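Local atomic coordinates of synaptotagmin-1 (Arabidopsis thaliana, PDB entry 7AS6), a protein that helps maintain plasma membrane integrity during freezing and osmotic stress, and is represented here by its lipid-binding C2A domain. Residues Leu74-Tyr79 and Asn93-Lys98; Val33-Ser38 and Glu60-Ser65. One frame throughout, in Å; residues are numbered along the deposited sequence.

Interaction 1 of 2, residues Leu74-Tyr79 and Asn93-Lys98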
ATOM      1  N   LEU A  74      -6.317  -5.837  -1.060  1.00 56.52           N
ATOM      2  CA  LEU A  74      -4.930  -5.420  -0.933  1.00 52.55           C
ATOM      3  C   LEU A  74      -4.642  -5.096   0.520  1.00 54.52           C
ATOM      4  O   LEU A  74      -5.498  -4.571   1.231  1.00 58.60           O
ATOM      5  CB  LEU A  74      -4.650  -4.195  -1.799  1.00 50.28           C
ATOM      6  CG  LEU A  74      -4.659  -4.461  -3.302  1.00 54.43           C
ATOM      7  CD1 LEU A  74      -4.889  -3.165  -4.038  1.00 50.62           C
ATOM      8  CD2 LEU A  74      -3.342  -5.097  -3.734  1.00 51.88           C
ATOM      9  N   GLU A  75      -3.435  -5.408   0.964  1.00 52.78           N
ATOM     10  CA  GLU A  75      -2.972  -4.999   2.281  1.00 51.52           C
ATOM     11  C   GLU A  75      -1.757  -4.106   2.103  1.00 48.74           C
ATOM     12  O   GLU A  75      -0.782  -4.508   1.463  1.00 48.37           O
ATOM     13  CB  GLU A  75      -2.631  -6.211   3.128  1.00 56.81           C
ATOM     14  CG  GLU A  75      -2.487  -5.907   4.593  1.00 61.30           C
ATOM     15  CD  GLU A  75      -1.791  -7.035   5.331  1.00 71.30           C
ATOM     16  OE1 GLU A  75      -0.593  -7.264   5.049  1.00 69.49           O
ATOM     17  OE2 GLU A  75      -2.442  -7.697   6.173  1.00 79.63           O
ATOM     18  N   PHE A  76      -1.835  -2.886   2.623  1.00 47.84           N
ATOM     19  CA  PHE A  76      -0.714  -1.960   2.634  1.00 47.67           C
ATOM     20  C   PHE A  76      -0.134  -1.886   4.039  1.00 49.73           C
ATOM     21  O   PHE A  76      -0.871  -1.759   5.023  1.00 50.99           O
ATOM     22  CB  PHE A  76      -1.140  -0.569   2.193  1.00 46.57           C
ATOM     23  CG  PHE A  76      -1.799  -0.537   0.843  1.00 46.76           C
ATOM     24  CD1 PHE A  76      -1.060  -0.233  -0.297  1.00 47.10           C
ATOM     25  CD2 PHE A  76      -3.145  -0.821   0.711  1.00 50.08           C
ATOM     26  CE1 PHE A  76      -1.667  -0.211  -1.562  1.00 48.77           C
ATOM     27  CE2 PHE A  76      -3.766  -0.807  -0.548  1.00 50.72           C
ATOM     28  CZ  PHE A  76      -3.018  -0.492  -1.684  1.00 47.75           C
ATOM     29  N   SER A  77       1.185  -1.949   4.139  1.00 45.57           N
ATOM     30  CA  SER A  77       1.841  -1.875   5.438  1.00 47.82           C
ATOM     31  C   SER A  77       2.986  -0.890   5.341  1.00 45.93           C
ATOM     32  O   SER A  77       3.859  -1.027   4.479  1.00 45.22           O
ATOM     33  CB  SER A  77       2.329  -3.244   5.875  1.00 49.02           C
ATOM     34  OG  SER A  77       1.225  -4.119   5.983  1.00 58.07           O
ATOM     35  N   VAL A  78       2.969   0.108   6.195  1.00 44.24           N
ATOM     36  CA  VAL A  78       4.037   1.085   6.227  1.00 45.73           C
ATOM     37  C   VAL A  78       5.053   0.651   7.279  1.00 47.02           C
ATOM     38  O   VAL A  78       4.696   0.391   8.435  1.00 47.57           O
ATOM     39  CB  VAL A  78       3.487   2.487   6.516  1.00 43.61           C
ATOM     40  CG1 VAL A  78       4.616   3.497   6.465  1.00 43.40           C
ATOM     41  CG2 VAL A  78       2.383   2.842   5.496  1.00 45.11           C
ATOM     42  N   TYR A  79       6.308   0.513   6.860  1.00 42.16           N
ATOM     43  CA  TYR A  79       7.417   0.118   7.715  1.00 43.89           C
ATOM     44  C   TYR A  79       8.413   1.255   7.796  1.00 41.86           C
ATOM     45  O   TYR A  79       8.500   2.094   6.901  1.00 40.52           O
ATOM     46  CB  TYR A  79       8.161  -1.106   7.167  1.00 41.86           C
ATOM     47  CG  TYR A  79       7.428  -2.404   7.290  1.00 49.07           C
ATOM     48  CD1 TYR A  79       7.722  -3.280   8.314  1.00 50.43           C
ATOM     49  CD2 TYR A  79       6.444  -2.763   6.383  1.00 48.79           C
ATOM     50  CE1 TYR A  79       7.063  -4.478   8.439  1.00 54.08           C
ATOM     51  CE2 TYR A  79       5.773  -3.971   6.505  1.00 54.15           C
ATOM     52  CZ  TYR A  79       6.096  -4.823   7.536  1.00 57.05           C
ATOM     53  OH  TYR A  79       5.445  -6.030   7.683  1.00 64.85           O
ATOM     54  N   ASN A  93      -3.306  -0.983   6.594  1.00 57.25           N
ATOM     55  CA  ASN A  93      -4.739  -1.059   6.342  1.00 58.37           C
ATOM     56  C   ASN A  93      -4.989  -1.909   5.106  1.00 57.33           C
ATOM     57  O   ASN A  93      -4.067  -2.366   4.424  1.00 54.99           O
ATOM     58  CB  ASN A  93      -5.382   0.317   6.174  1.00 57.47           C
ATOM     59  CG  ASN A  93      -6.762   0.366   6.783  1.00 62.70           C
ATOM     60  OD1 ASN A  93      -7.442  -0.656   6.876  1.00 58.95           O
ATOM     61  ND2 ASN A  93      -7.172   1.543   7.235  1.00 65.30           N
ATOM     62  N   VAL A  94      -6.263  -2.103   4.821  1.00 56.69           N
ATOM     63  CA  VAL A  94      -6.679  -3.036   3.795  1.00 57.98           C
ATOM     64  C   VAL A  94      -7.570  -2.287   2.812  1.00 58.16           C
ATOM     65  O   VAL A  94      -8.089  -1.210   3.109  1.00 59.77           O
ATOM     66  CB  VAL A  94      -7.389  -4.244   4.439  1.00 62.06           C
ATOM     67  CG1 VAL A  94      -8.871  -4.014   4.534  1.00 61.57           C
ATOM     68  CG2 VAL A  94      -7.064  -5.518   3.704  1.00 65.80           C
ATOM     69  N   LEU A  95      -7.710  -2.840   1.607  1.00 58.06           N
ATOM     70  CA  LEU A  95      -8.519  -2.187   0.577  1.00 58.11           C
ATOM     71  C   LEU A  95      -9.028  -3.250  -0.383  1.00 59.84           C
ATOM     72  O   LEU A  95      -8.246  -3.821  -1.149  1.00 58.87           O
ATOM     73  CB  LEU A  95      -7.728  -1.118  -0.171  1.00 55.55           C
ATOM     74  CG  LEU A  95      -8.466  -0.491  -1.356  1.00 57.87           C
ATOM     75  CD1 LEU A  95      -9.797   0.079  -0.909  1.00 60.08           C
ATOM     76  CD2 LEU A  95      -7.631   0.589  -2.037  1.00 55.81           C
ATOM     77  N   ALA A  96     -10.336  -3.499  -0.345  1.00 58.38           N
ATOM     78  CA  ALA A  96     -10.925  -4.551  -1.157  1.00 59.98           C
ATOM     79  C   ALA A  96     -10.952  -4.129  -2.612  1.00 59.48           C
ATOM     80  O   ALA A  96     -11.183  -2.963  -2.931  1.00 62.89           O
ATOM     81  CB  ALA A  96     -12.340  -4.870  -0.684  1.00 59.94           C
ATOM     82  N   LEU A  97     -10.704  -5.086  -3.503  1.00 58.66           N
ATOM     83  CA  LEU A  97     -10.778  -4.781  -4.920  1.00 62.78           C
ATOM     84  C   LEU A  97     -12.214  -4.561  -5.389  1.00 64.71           C
ATOM     85  O   LEU A  97     -12.412  -3.961  -6.445  1.00 62.43           O
ATOM     86  CB  LEU A  97     -10.110  -5.891  -5.733  1.00 62.33           C
ATOM     87  CG  LEU A  97      -8.611  -6.094  -5.496  1.00 61.00           C
ATOM     88  CD1 LEU A  97      -8.009  -6.965  -6.595  1.00 58.75           C
ATOM     89  CD2 LEU A  97      -7.905  -4.752  -5.407  1.00 57.62           C
ATOM     90  N   LYS A  98     -13.220  -4.994  -4.625  1.00 60.95           N
ATOM     91  CA  LYS A  98     -14.597  -4.724  -5.032  1.00 67.06           C
ATOM     92  C   LYS A  98     -14.930  -3.237  -5.007  1.00 67.48           C
ATOM     93  O   LYS A  98     -16.042  -2.860  -5.391  1.00 67.56           O
ATOM     94  CB  LYS A  98     -15.589  -5.503  -4.157  1.00 67.01           C
ATOM     95  CG  LYS A  98     -15.760  -4.988  -2.727  1.00 72.04           C
ATOM     96  CD  LYS A  98     -16.591  -5.965  -1.888  1.00 73.18           C
ATOM     97  CE  LYS A  98     -16.648  -5.563  -0.422  1.00 73.14           C
ATOM     98  NZ  LYS A  98     -16.840  -6.750   0.477  1.00 79.53           N
TER

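Interaction 2 of 2, residues Val33-Ser38 and Glu60-Ser65. With EDO (1,2-ethanediol), chain H.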
ATOM      1  N   VAL A  33       6.601   1.234   1.885  1.00 37.98           N
ATOM      2  CA  VAL A  33       5.316   0.535   1.948  1.00 40.72           C
ATOM      3  C   VAL A  33       5.459  -0.865   1.354  1.00 39.29           C
ATOM      4  O   VAL A  33       6.044  -1.029   0.279  1.00 41.74           O
ATOM      5  CB  VAL A  33       4.211   1.328   1.211  1.00 40.95           C
ATOM      6  CG1 VAL A  33       2.847   0.671   1.389  1.00 38.90           C
ATOM      7  CG2 VAL A  33       4.176   2.769   1.709  1.00 40.61           C
ATOM      8  N   LYS A  34       4.921  -1.876   2.046  1.00 42.82           N
ATOM      9  CA  LYS A  34       4.737  -3.203   1.458  1.00 43.98           C
ATOM     10  C   LYS A  34       3.287  -3.365   1.003  1.00 43.92           C
ATOM     11  O   LYS A  34       2.351  -2.955   1.701  1.00 46.19           O
ATOM     12  CB  LYS A  34       5.115  -4.330   2.439  1.00 43.92           C
ATOM     13  CG  LYS A  34       6.615  -4.408   2.752  1.00 49.50           C
ATOM     14  CD  LYS A  34       6.970  -5.657   3.584  1.00 57.39           C
ATOM     15  CE  LYS A  34       8.454  -5.668   3.998  1.00 58.78           C
ATOM     16  NZ  LYS A  34       8.819  -6.779   4.944  1.00 64.77           N
ATOM     17  N   ILE A  35       3.095  -3.937  -0.182  1.00 44.76           N
ATOM     18  CA  ILE A  35       1.752  -4.142  -0.735  1.00 47.36           C
ATOM     19  C   ILE A  35       1.611  -5.615  -1.056  1.00 45.30           C
ATOM     20  O   ILE A  35       2.458  -6.189  -1.753  1.00 48.78           O
ATOM     21  CB  ILE A  35       1.479  -3.296  -1.990  1.00 44.33           C
ATOM     22  CG1 ILE A  35       1.657  -1.803  -1.725  1.00 46.60           C
ATOM     23  CG2 ILE A  35       0.066  -3.572  -2.515  1.00 45.93           C
ATOM     24  CD1 ILE A  35       3.049  -1.290  -2.071  1.00 48.61           C
ATOM     25  N   LYS A  36       0.563  -6.230  -0.532  1.00 46.51           N
ATOM     26  CA  LYS A  36       0.267  -7.630  -0.788  1.00 53.87           C
ATOM     27  C   LYS A  36      -1.167  -7.741  -1.284  1.00 54.09           C
ATOM     28  O   LYS A  36      -2.035  -6.965  -0.883  1.00 54.99           O
ATOM     29  CB  LYS A  36       0.464  -8.470   0.484  1.00 55.34           C
ATOM     30  CG  LYS A  36       0.372  -9.973   0.285  1.00 64.71           C
ATOM     31  CD  LYS A  36       1.450 -10.485  -0.669  1.00 71.93           C
ATOM     32  CE  LYS A  36       0.865 -11.489  -1.680  1.00 81.13           C
ATOM     33  NZ  LYS A  36       0.387 -10.852  -2.966  1.00 78.33           N
ATOM     34  N   LEU A  37      -1.420  -8.703  -2.160  1.00 60.26           N
ATOM     35  CA  LEU A  37      -2.773  -8.991  -2.613  1.00 63.99           C
ATOM     36  C   LEU A  37      -3.195 -10.345  -2.060  1.00 66.68           C
ATOM     37  O   LEU A  37      -2.480 -11.338  -2.229  1.00 71.42           O
ATOM     38  CB  LEU A  37      -2.860  -8.975  -4.138  1.00 62.19           C
ATOM     39  CG  LEU A  37      -4.254  -9.232  -4.715  1.00 62.44           C
ATOM     40  CD1 LEU A  37      -5.216  -8.096  -4.397  1.00 55.00           C
ATOM     41  CD2 LEU A  37      -4.148  -9.456  -6.204  1.00 65.19           C
ATOM     42  N   SER A  38      -4.345 -10.377  -1.392  1.00 64.57           N
ATOM     43  CA  SER A  38      -4.798 -11.601  -0.751  1.00 73.29           C
ATOM     44  C   SER A  38      -5.043 -12.687  -1.788  1.00 80.49           C
ATOM     45  O   SER A  38      -5.285 -12.414  -2.968  1.00 78.45           O
ATOM     46  CB  SER A  38      -6.079 -11.358   0.046  1.00 73.26           C
ATOM     47  OG  SER A  38      -7.142 -10.947  -0.800  1.00 73.11           O
ATOM     48  N   GLU A  60       4.571   5.765  -6.689  1.00 43.68           N
ATOM     49  CA  GLU A  60       5.199   4.576  -7.226  1.00 40.93           C
ATOM     50  C   GLU A  60       4.111   3.589  -7.599  1.00 40.05           C
ATOM     51  O   GLU A  60       3.101   3.456  -6.894  1.00 37.10           O
ATOM     52  CB  GLU A  60       6.188   4.003  -6.197  1.00 38.78           C
ATOM     53  CG  GLU A  60       7.549   4.700  -6.295  1.00 38.28           C
ATOM     54  CD  GLU A  60       8.537   4.306  -5.179  1.00 44.57           C
ATOM     55  OE1 GLU A  60       8.542   3.123  -4.763  1.00 36.07           O
ATOM     56  OE2 GLU A  60       9.327   5.183  -4.741  1.00 40.29           O
ATOM     57  N   GLU A  61       4.299   2.920  -8.722  1.00 43.41           N
ATOM     58  CA  GLU A  61       3.220   2.173  -9.341  1.00 43.34           C
ATOM     59  C   GLU A  61       3.549   0.691  -9.351  1.00 42.41           C
ATOM     60  O   GLU A  61       4.679   0.304  -9.652  1.00 44.46           O
ATOM     61  CB  GLU A  61       2.971   2.658 -10.777  1.00 46.69           C
ATOM     62  CG  GLU A  61       1.855   3.677 -10.895  1.00 58.20           C
ATOM     63  CD  GLU A  61       0.896   3.351 -12.038  1.00 65.99           C
ATOM     64  OE1 GLU A  61       1.377   2.857 -13.089  1.00 65.15           O
ATOM     65  OE2 GLU A  61      -0.337   3.572 -11.880  1.00 70.43           O
ATOM     66  N   PHE A  62       2.547  -0.128  -9.047  1.00 42.26           N
ATOM     67  CA  PHE A  62       2.661  -1.580  -9.030  1.00 47.60           C
ATOM     68  C   PHE A  62       1.487  -2.204  -9.784  1.00 52.44           C
ATOM     69  O   PHE A  62       0.389  -1.645  -9.798  1.00 51.15           O
ATOM     70  CB  PHE A  62       2.678  -2.086  -7.605  1.00 46.15           C
ATOM     71  CG  PHE A  62       3.689  -1.399  -6.750  1.00 47.62           C
ATOM     72  CD1 PHE A  62       4.982  -1.855  -6.712  1.00 42.56           C
ATOM     73  CD2 PHE A  62       3.347  -0.275  -6.018  1.00 42.94           C
ATOM     74  CE1 PHE A  62       5.929  -1.224  -5.939  1.00 47.44           C
ATOM     75  CE2 PHE A  62       4.272   0.364  -5.258  1.00 40.66           C
ATOM     76  CZ  PHE A  62       5.580  -0.111  -5.218  1.00 42.43           C
ATOM     77  N   LYS A  63       1.712  -3.379 -10.384  1.00 52.20           N
ATOM     78  CA  LYS A  63       0.670  -4.135 -11.079  1.00 56.28           C
ATOM     79  C   LYS A  63       0.479  -5.508 -10.439  1.00 56.20           C
ATOM     80  O   LYS A  63       1.457  -6.201 -10.135  1.00 59.36           O
ATOM     81  CB  LYS A  63       1.012  -4.331 -12.559  1.00 59.72           C
ATOM     82  CG  LYS A  63       0.893  -3.098 -13.431  1.00 64.59           C
ATOM     83  CD  LYS A  63       1.901  -3.151 -14.589  1.00 75.50           C
ATOM     84  CE  LYS A  63       2.044  -4.563 -15.155  1.00 79.25           C
ATOM     85  NZ  LYS A  63       3.392  -4.789 -15.761  1.00 94.35           N
ATOM     86  N   PHE A  64      -0.782  -5.904 -10.256  1.00 53.14           N
ATOM     87  CA  PHE A  64      -1.150  -7.228  -9.765  1.00 53.95           C
ATOM     88  C   PHE A  64      -2.140  -7.884 -10.719  1.00 64.07           C
ATOM     89  O   PHE A  64      -3.045  -7.218 -11.234  1.00 60.16           O
ATOM     90  CB  PHE A  64      -1.789  -7.159  -8.386  1.00 50.81           C
ATOM     91  CG  PHE A  64      -0.859  -6.685  -7.306  1.00 57.82           C
ATOM     92  CD1 PHE A  64      -0.729  -5.329  -7.024  1.00 56.14           C
ATOM     93  CD2 PHE A  64      -0.121  -7.595  -6.562  1.00 56.65           C
ATOM     94  CE1 PHE A  64       0.133  -4.890  -6.013  1.00 52.49           C
ATOM     95  CE2 PHE A  64       0.741  -7.164  -5.547  1.00 52.80           C
ATOM     96  CZ  PHE A  64       0.862  -5.815  -5.276  1.00 52.08           C
ATOM     97  N   SER A  65      -1.984  -9.193 -10.929  1.00 62.63           N
ATOM     98  CA  SER A  65      -2.991  -9.973 -11.641  1.00 68.29           C
ATOM     99  C   SER A  65      -4.186 -10.206 -10.728  1.00 68.34           C
ATOM    100  O   SER A  65      -4.022 -10.580  -9.560  1.00 67.33           O
ATOM    101  CB  SER A  65      -2.416 -11.309 -12.106  1.00 72.91           C
ATOM    102  OG  SER A  65      -1.480 -11.124 -13.149  1.00 76.52           O
TER
HETATM  103  C1  EDO H 407       8.267  -0.132  -8.357  1.00 55.58           C
HETATM  104  O1  EDO H 407       7.618   0.151  -9.603  1.00 68.41           O
HETATM  105  C2  EDO H 407       8.093   1.070  -7.432  1.00 52.18           C
HETATM  106  O2  EDO H 407       8.954   0.937  -6.283  1.00 50.84           O

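Interaction 1 of 2, residues Leu74-Tyr79 and Asn93-Lys98
Leu-74, Glu-75 and Phe-76 pair with Leu-95, Val-94 and Asn-93 in an antiparallel beta hairpin of the C2 beta sandwich, where strand 88-96 forms one border of its sheet. Two hydrogen-bonded pairs, Leu-74 with Leu-95 and Phe-76 with Asn-93, enclose the non-hydrogen-bonded pair Glu-75 and Val-94. In the first, Leu-74 N gives a bond of 2.8 Å to Leu-95 O from 40° above that carbonyl's plane. In the second, Phe-76 N meets Asn-93 O at 2.9 Å, nearly in line with the C=O bond. Side chains alternate between the two faces: Leu-74, Phe-76 and Leu-95 face the core against Leu-132, Val-134 and Leu-136 of strand 131-140, a place suited to bulky apolar groups. Glu-75 and Val-94 lie on the opposite, more exposed face, which a charged side chain tolerates. Leu-95 CB lies at the edge of the Phe-76 ring, 4.0 Å from CE2. Beyond the strand end, Leu-97 has CG beside its backbone N (chi1 -63°), and its CD2 branch lies 3.7 Å from Leu-74 CD1, the two side chains set nearly perpendicular. Asn-93, core-facing but at the border, suits its place by being polar: its ND2 bonds Glu-111 O in strand 106-111 of the other sheet. Its OD1 accepts the N-H of the next residue, Val-94 N, at 2.8 Å, from the flank of the carbonyl rather than head-on.

Interaction 2 of 2, residues Val33-Ser38 and Glu60-Ser65
Strands 33-37 and 60-65 run nearly parallel, 16° apart, with axes 8.9 Å from each other at closest approach, a spacing that puts them in the two facing sheets of the C2 beta sandwich. Their backbones are not bonded to each other, and side chains of Ile-35, Leu-37, Phe-62 and Phe-64 fill the gap between them. Isoleucine suits the middle of this interface because its branches can serve two rings. With CG1 beside the backbone N (chi1 -58°), CD1 reaches Phe-62 while CG2 turns to Phe-64. CD1 makes an off-centre CH-pi contact, 4.2 Å from the centroid of the Phe-62 ring, and CG2 lies 3.6 Å from Phe-64 CZ. Leu-37 and Phe-64 lie alongside each other, pointing opposite ways, which brings Leu-37 CB within 3.9 Å of Phe-64 CD2. The tip of the leucine goes further, its CD2 coming 3.5 Å from Ser-65 O. Phe-64 also rests on Val-10 of strand 8-18, and both phenylalanines touch Lys-45 of strand 45-46, so the rings fill the space between the sheets near their border. The packing buries the amide Leu-37 N, which has no partner in the model. Beside Phe-62, on strand 60-65 itself, an ethanediol molecule, probably from the crystallisation liquor, sets its C2 3.5 Å from Phe-62 CE1. Its O1 donates to the backbone Glu-61 O, and its O2 donates to the carboxylate of Glu-60, at 2.7 Å from OE1. The other carboxylate oxygen, Glu-60 OE2, is hydrogen-bonded to Thr-48 OG1.

Overall arrangement
Both contacts help build the C2 sandwich, but in different directions. Interaction 1 works within one sheet, where backbone bonds join consecutive strands of a hairpin, and it is only partly buried because one face of that pair is turned outward. Interaction 2 works between the sheets, is buried, and rests mainly on apolar side chains. They meet because strands 31-37 and 73-80 are neighbours: Glu-75 N probably bonds Lys-36 O, and Ser-77 O probably accepts Lys-34 N. In the core Phe-76 CD1 packs 3.4 Å from Ile-35 CG1, so the two contacts share the apolar interior. Both lie away from the cadmium-binding residues Asp-24, Asp-30, Asp-80, Trp-81 and Glu-82.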